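PDB 3FHD: ORF 37 from Human herpesvirus 8 type M, which processes branched or non-linear viral DNA intermediates as a metal-dependent endonuclease and exonuclease of the PD-(D/E)XK superfamily, acting on both double- and single-stranded DNA. Local coordinates for residues A298-F303 with Q331-C336; S362-L367 with F383-F388. All blocks are in the same frame, centred on the assembly; numbering follows the deposited sequence.

Contact 1: A298-F303 with Q331-C336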
loop_
_atom_site.group_PDB
_atom_site.type_symbol
_atom_site.label_atom_id
_atom_site.label_comp_id
_atom_site.label_asym_id
_atom_site.label_seq_id
_atom_site.Cartn_x
_atom_site.Cartn_y
_atom_site.Cartn_z
ATOM N N ALA A 298 -14.030 -13.422 -25.882
ATOM C CA ALA A 298 -13.707 -14.525 -24.962
ATOM C C ALA A 298 -13.488 -13.994 -23.528
ATOM O O ALA A 298 -13.889 -14.628 -22.556
ATOM C CB ALA A 298 -12.481 -15.286 -25.447
ATOM N N LEU A 299 -12.888 -12.817 -23.408
ATOM C CA LEU A 299 -12.668 -12.210 -22.088
ATOM C C LEU A 299 -13.968 -11.804 -21.388
ATOM O O LEU A 299 -14.118 -12.011 -20.180
ATOM C CB LEU A 299 -11.711 -11.026 -22.184
ATOM C CG LEU A 299 -11.279 -10.357 -20.872
ATOM C CD1 LEU A 299 -10.574 -11.343 -19.947
ATOM C CD2 LEU A 299 -10.393 -9.132 -21.172
ATOM N N LYS A 300 -14.909 -11.245 -22.152
ATOM C CA LYS A 300 -16.225 -10.879 -21.626
ATOM C C LYS A 300 -16.953 -12.114 -21.078
ATOM O O LYS A 300 -17.458 -12.093 -19.949
ATOM C CB LYS A 300 -17.052 -10.154 -22.700
ATOM C CG LYS A 300 -18.346 -9.538 -22.197
ATOM C CD LYS A 300 -19.144 -8.862 -23.322
ATOM C CE LYS A 300 -20.641 -8.961 -23.021
ATOM N NZ LYS A 300 -21.531 -8.303 -24.019
ATOM N N ASP A 301 -16.971 -13.194 -21.863
ATOM C CA ASP A 301 -17.622 -14.436 -21.464
ATOM C C ASP A 301 -16.996 -15.033 -20.204
ATOM O O ASP A 301 -17.703 -15.620 -19.358
ATOM C CB ASP A 301 -17.597 -15.446 -22.622
ATOM N N PHE A 302 -15.673 -14.878 -20.078
ATOM C CA PHE A 302 -14.954 -15.285 -18.881
ATOM C C PHE A 302 -15.396 -14.431 -17.684
ATOM O O PHE A 302 -15.768 -14.962 -16.632
ATOM C CB PHE A 302 -13.437 -15.203 -19.110
ATOM C CG PHE A 302 -12.622 -15.471 -17.873
ATOM C CD1 PHE A 302 -12.473 -16.775 -17.388
ATOM C CD2 PHE A 302 -11.999 -14.426 -17.202
ATOM C CE1 PHE A 302 -11.723 -17.028 -16.236
ATOM C CE2 PHE A 302 -11.253 -14.663 -16.036
ATOM C CZ PHE A 302 -11.116 -15.979 -15.564
ATOM N N PHE A 303 -15.402 -13.113 -17.850
ATOM C CA PHE A 303 -15.844 -12.240 -16.764
ATOM C C PHE A 303 -17.256 -12.562 -16.280
ATOM O O PHE A 303 -17.502 -12.642 -15.066
ATOM C CB PHE A 303 -15.726 -10.758 -17.144
ATOM C CG PHE A 303 -14.354 -10.186 -16.911
ATOM C CD1 PHE A 303 -13.755 -10.272 -15.656
ATOM C CD2 PHE A 303 -13.661 -9.555 -17.935
ATOM C CE1 PHE A 303 -12.491 -9.736 -15.426
ATOM C CE2 PHE A 303 -12.403 -9.027 -17.715
ATOM C CZ PHE A 303 -11.814 -9.122 -16.456
ATOM N N GLN A 331 -20.641 -0.052 -24.865
ATOM C CA GLN A 331 -21.867 -0.838 -24.718
ATOM C C GLN A 331 -21.683 -2.335 -24.980
ATOM O O GLN A 331 -22.519 -3.148 -24.566
ATOM C CB GLN A 331 -22.945 -0.282 -25.654
ATOM C CG GLN A 331 -24.370 -0.523 -25.191
ATOM C CD GLN A 331 -25.395 0.093 -26.130
ATOM O OE1 GLN A 331 -25.569 -0.349 -27.272
ATOM N NE2 GLN A 331 -26.091 1.112 -25.647
ATOM N N GLU A 332 -20.606 -2.680 -25.685
ATOM C CA GLU A 332 -20.262 -4.080 -25.977
ATOM C C GLU A 332 -20.087 -4.941 -24.719
ATOM O O GLU A 332 -20.172 -6.171 -24.800
ATOM C CB GLU A 332 -18.991 -4.152 -26.831
ATOM C CG GLU A 332 -17.745 -3.584 -26.146
ATOM C CD GLU A 332 -16.493 -3.673 -26.999
ATOM O OE1 GLU A 332 -16.438 -4.523 -27.914
ATOM O OE2 GLU A 332 -15.554 -2.892 -26.745
ATOM N N TRP A 333 -19.827 -4.301 -23.573
ATOM C CA TRP A 333 -19.648 -5.011 -22.297
ATOM C C TRP A 333 -20.930 -5.123 -21.472
ATOM O O TRP A 333 -20.943 -5.792 -20.436
ATOM C CB TRP A 333 -18.541 -4.358 -21.437
ATOM C CG TRP A 333 -17.171 -4.460 -22.041
ATOM C CD1 TRP A 333 -16.592 -3.579 -22.911
ATOM C CD2 TRP A 333 -16.206 -5.501 -21.826
ATOM N NE1 TRP A 333 -15.320 -3.996 -23.243
ATOM C CE2 TRP A 333 -15.064 -5.180 -22.608
ATOM C CE3 TRP A 333 -16.192 -6.672 -21.049
ATOM C CZ2 TRP A 333 -13.923 -5.990 -22.645
ATOM C CZ3 TRP A 333 -15.051 -7.480 -21.085
ATOM C CH2 TRP A 333 -13.932 -7.131 -21.880
ATOM N N GLU A 334 -21.991 -4.460 -21.918
ATOM C CA GLU A 334 -23.295 -4.522 -21.265
ATOM C C GLU A 334 -23.882 -5.931 -21.378
ATOM O O GLU A 334 -23.865 -6.529 -22.455
ATOM C CB GLU A 334 -24.228 -3.504 -21.913
ATOM C CG GLU A 334 -25.495 -3.165 -21.139
ATOM C CD GLU A 334 -26.274 -2.017 -21.774
ATOM O OE1 GLU A 334 -26.445 -1.999 -23.019
ATOM O OE2 GLU A 334 -26.729 -1.128 -21.026
ATOM N N ALA A 335 -24.363 -6.466 -20.256
ATOM C CA ALA A 335 -25.053 -7.764 -20.225
ATOM C C ALA A 335 -26.136 -7.750 -19.141
ATOM O O ALA A 335 -26.036 -8.455 -18.127
ATOM C CB ALA A 335 -24.060 -8.905 -19.994
ATOM N N CYS A 336 -27.164 -6.933 -19.368
ATOM C CA CYS A 336 -28.157 -6.627 -18.346
ATOM C C CYS A 336 -29.042 -7.824 -18.011
ATOM O O CYS A 336 -28.742 -8.588 -17.091
ATOM C CB CYS A 336 -29.017 -5.448 -18.778
ATOM S SG CYS A 336 -29.653 -4.516 -17.375
#

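Contact 2: S362-L367 with F383-F388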
loop_
_atom_site.group_PDB
_atom_site.type_symbol
_atom_site.label_atom_id
_atom_site.label_comp_id
_atom_site.label_asym_id
_atom_site.label_seq_id
_atom_site.Cartn_x
_atom_site.Cartn_y
_atom_site.Cartn_z
ATOM N N SER A 362 -6.399 -1.246 -20.782
ATOM C CA SER A 362 -5.736 -2.298 -20.002
ATOM C C SER A 362 -4.977 -3.270 -20.913
ATOM O O SER A 362 -5.406 -3.531 -22.028
ATOM C CB SER A 362 -6.766 -3.085 -19.202
ATOM O OG SER A 362 -7.252 -2.351 -18.102
ATOM N N ASP A 363 -3.848 -3.791 -20.441
ATOM C CA ASP A 363 -3.158 -4.877 -21.130
ATOM C C ASP A 363 -3.598 -6.199 -20.525
ATOM O O ASP A 363 -3.557 -6.358 -19.301
ATOM C CB ASP A 363 -1.645 -4.743 -20.987
ATOM C CG ASP A 363 -1.086 -3.546 -21.750
ATOM O OD1 ASP A 363 -1.384 -3.415 -22.942
ATOM O OD2 ASP A 363 -0.344 -2.736 -21.159
ATOM N N VAL A 364 -4.008 -7.149 -21.369
ATOM C CA VAL A 364 -4.350 -8.484 -20.865
ATOM C C VAL A 364 -3.285 -9.502 -21.293
ATOM O O VAL A 364 -2.953 -9.562 -22.449
ATOM C CB VAL A 364 -5.748 -8.930 -21.351
ATOM C CG1 VAL A 364 -6.066 -10.328 -20.823
ATOM C CG2 VAL A 364 -6.799 -7.916 -20.899
ATOM N N TYR A 365 -2.769 -10.293 -20.345
ATOM C CA TYR A 365 -1.756 -11.319 -20.609
ATOM C C TYR A 365 -2.344 -12.687 -20.321
ATOM O O TYR A 365 -2.652 -13.019 -19.181
ATOM C CB TYR A 365 -0.515 -11.126 -19.732
ATOM C CG TYR A 365 0.113 -9.782 -19.883
ATOM C CD1 TYR A 365 1.112 -9.581 -20.828
ATOM C CD2 TYR A 365 -0.325 -8.691 -19.122
ATOM C CE1 TYR A 365 1.709 -8.346 -20.993
ATOM C CE2 TYR A 365 0.257 -7.427 -19.290
ATOM C CZ TYR A 365 1.272 -7.276 -20.252
ATOM O OH TYR A 365 1.881 -6.056 -20.455
ATOM N N VAL A 366 -2.525 -13.477 -21.363
ATOM C CA VAL A 366 -2.938 -14.867 -21.189
ATOM C C VAL A 366 -1.660 -15.676 -20.980
ATOM O O VAL A 366 -0.729 -15.587 -21.783
ATOM C CB VAL A 366 -3.725 -15.367 -22.412
ATOM C CG1 VAL A 366 -4.047 -16.866 -22.277
ATOM C CG2 VAL A 366 -5.006 -14.536 -22.607
ATOM N N LEU A 367 -1.588 -16.454 -19.903
ATOM C CA LEU A 367 -0.352 -17.181 -19.641
ATOM C C LEU A 367 -0.398 -18.583 -20.233
ATOM O O LEU A 367 -1.482 -19.149 -20.384
ATOM C CB LEU A 367 -0.052 -17.223 -18.137
ATOM C CG LEU A 367 -0.071 -15.855 -17.421
ATOM C CD1 LEU A 367 -0.146 -16.003 -15.905
ATOM C CD2 LEU A 367 1.139 -15.010 -17.842
ATOM N N PHE A 383 -3.061 -8.713 -25.357
ATOM C CA PHE A 383 -4.024 -7.885 -26.103
ATOM C C PHE A 383 -4.587 -6.716 -25.285
ATOM O O PHE A 383 -4.603 -6.774 -24.070
ATOM C CB PHE A 383 -5.152 -8.737 -26.717
ATOM C CG PHE A 383 -6.069 -9.413 -25.717
ATOM C CD1 PHE A 383 -7.284 -8.833 -25.369
ATOM C CD2 PHE A 383 -5.747 -10.660 -25.170
ATOM C CE1 PHE A 383 -8.153 -9.464 -24.458
ATOM C CE2 PHE A 383 -6.603 -11.292 -24.268
ATOM C CZ PHE A 383 -7.812 -10.695 -23.916
ATOM N N LYS A 384 -5.057 -5.667 -25.956
ATOM C CA LYS A 384 -5.654 -4.504 -25.267
ATOM C C LYS A 384 -7.144 -4.725 -24.951
ATOM O O LYS A 384 -7.883 -5.308 -25.751
ATOM C CB LYS A 384 -5.526 -3.233 -26.125
ATOM C CG LYS A 384 -4.120 -2.793 -26.453
ATOM C CD LYS A 384 -3.330 -2.455 -25.205
ATOM C CE LYS A 384 -1.978 -1.877 -25.576
ATOM N NZ LYS A 384 -1.507 -0.901 -24.539
ATOM N N ALA A 385 -7.589 -4.245 -23.794
ATOM C CA ALA A 385 -9.009 -4.306 -23.449
ATOM C C ALA A 385 -9.474 -2.937 -22.952
ATOM O O ALA A 385 -8.829 -2.350 -22.069
ATOM C CB ALA A 385 -9.282 -5.405 -22.404
ATOM N N ASN A 386 -10.563 -2.420 -23.534
ATOM C CA ASN A 386 -11.144 -1.147 -23.081
ATOM C C ASN A 386 -11.858 -1.304 -21.736
ATOM O O ASN A 386 -13.071 -1.133 -21.603
ATOM C CB ASN A 386 -12.018 -0.452 -24.153
ATOM C CG ASN A 386 -13.045 -1.385 -24.806
ATOM O OD1 ASN A 386 -12.928 -2.620 -24.767
ATOM N ND2 ASN A 386 -14.063 -0.783 -25.415
ATOM N N LEU A 387 -11.062 -1.687 -20.749
ATOM C CA LEU A 387 -11.498 -1.796 -19.378
ATOM C C LEU A 387 -10.661 -0.795 -18.604
ATOM O O LEU A 387 -9.450 -0.707 -18.819
ATOM C CB LEU A 387 -11.265 -3.219 -18.860
ATOM C CG LEU A 387 -12.140 -4.350 -19.436
ATOM C CD1 LEU A 387 -11.925 -5.601 -18.652
ATOM C CD2 LEU A 387 -13.633 -3.988 -19.457
ATOM N N PHE A 388 -11.302 -0.053 -17.707
ATOM C CA PHE A 388 -10.672 1.093 -17.022
ATOM C C PHE A 388 -10.905 1.012 -15.528
ATOM O O PHE A 388 -11.854 0.364 -15.094
ATOM C CB PHE A 388 -11.269 2.427 -17.523
ATOM C CG PHE A 388 -11.171 2.616 -19.003
ATOM C CD1 PHE A 388 -9.969 2.999 -19.596
ATOM C CD2 PHE A 388 -12.273 2.375 -19.817
ATOM C CE1 PHE A 388 -9.871 3.149 -21.000
ATOM C CE2 PHE A 388 -12.187 2.533 -21.223
ATOM C CZ PHE A 388 -10.985 2.911 -21.800
#

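Contact 1: A298-F303 with Q331-C336
Lys300 and Trp333 bring the two backbones closest, with 6.8 Å between their CA atoms, where the C-terminal part of the short helix 296-303 meets a short 3-10 segment, 331-333, and the loop after it. The lysine and the tryptophan carry most of the contact. Their side chains run past each other in opposite directions. The root of Lys300 lies obliquely against the six-membered part of the indole, with its CA 3.6 Å from Trp333 CZ3. CB then lies nearest CZ3 and CG nearest CE3. CG of Lys300 is anti to the backbone N (chi1 -171°), and the chain stays extended as far as a bend at chi3. This carries the amine back along the tryptophan to the backbone at its root. There Lys300 NZ donates to Glu332 O at 2.6 Å. The amine is tilted 31° from the plane of that carbonyl. A second, weak bond runs from Lys300 NZ to Glu334 O at 3.3 Å. One ammonium group thus bridges two carbonyls where the 3-10 turn gives way to loop. Two apolar residues of the helix add to the packing. Leu299 CD2 comes to the indole edge, near its plane, 4.1 Å from Trp333 CH2. Phe303 CD2 lies 4.0 Å from Trp333 CZ3, and this approach is oblique to both rings. Nearby, Trp333 O is hydrogen-bonded to the hydroxyl of Tyr304, just after the helix. The contact is structural packing away from the magnesium site. It joins the loop following strand 326-328 to a helix that packs on the sheet. Leu299 and Phe303 also reach strand 379-389, Phe303 touches strands 311-313 and 455-464, and Ala298 and Leu299 pack on Leu290 of helix 282-292.

Contact 2: S362-L367 with F383-F388
Val364 sits over one face of the Phe383 ring in an antiparallel strand pair of the central mixed sheet of this PD-(D/E)XK nuclease. Its CB lies 3.8 Å from the ring centroid, a CH-pi contact over the face. CG1 of Val364 approaches CZ and CE2 of the same ring. Val366 CG2 comes instead to the ring edge, in its plane, 4.0 Å from Phe383 CE2. Phe383 CG stands between its own backbone N and carbonyl carbon (chi1 66°), which turns a face of the ring to the valine. On the same face of the sheet, Val364 CG2 touches Ala385 CB. Leu299 of helix 296-303 packs on Val364, Phe383 and Ala385.

Asp363 and Lys384 project from the other face. Their side chains lie side by side. Asp363 OD1 and Lys384 NZ form a salt bridge at 3.0 Å, although its hydrogen bond is weak. Arg382 forms a second salt bridge with the same oxygen, so two positive charges probably favour a charged aspartate.

The backbone sets this register. Val364 and Phe383 are a hydrogen-bonded pair, as are Ser362 and Ala385, while Asp363 and Lys384 form the non-hydrogen-bonded pair between them. Val364 N donates to Phe383 O at 2.8 Å, nearly along the C=O axis. Beyond Ala385 the chain makes an inverse gamma turn centred on Asn386, and Ala385 O accepts from both Ser362 N and Leu387 N. The turn brings Leu387 O to the serine side chain. Ser362 OG also bonds to Thr462 OG1 of strand 455-464, and it donates to Leu387 O at 2.8 Å from 45° above the carbonyl plane.

Contact 1 and contact 2 have centres about 13 Å apart and follow one another along the chain: 298-303 and 331-336 come before 362-367 and 383-388. Both lie on the same side of the chain's centre, away from the magnesium site. Contact 2 pairs neighbouring strands of the mixed sheet. Contact 1 joins a helix packed on those strands to a nearby loop. The two meet directly. Asn386 probably bonds through ND2 to Glu332 OE2 and through OD1 to Trp333 NE1, while Leu387 packs with CD1 on Phe303 and CD2 on Trp333. Helix, loop and sheet therefore form one continuous packed unit in this part of the nuclease.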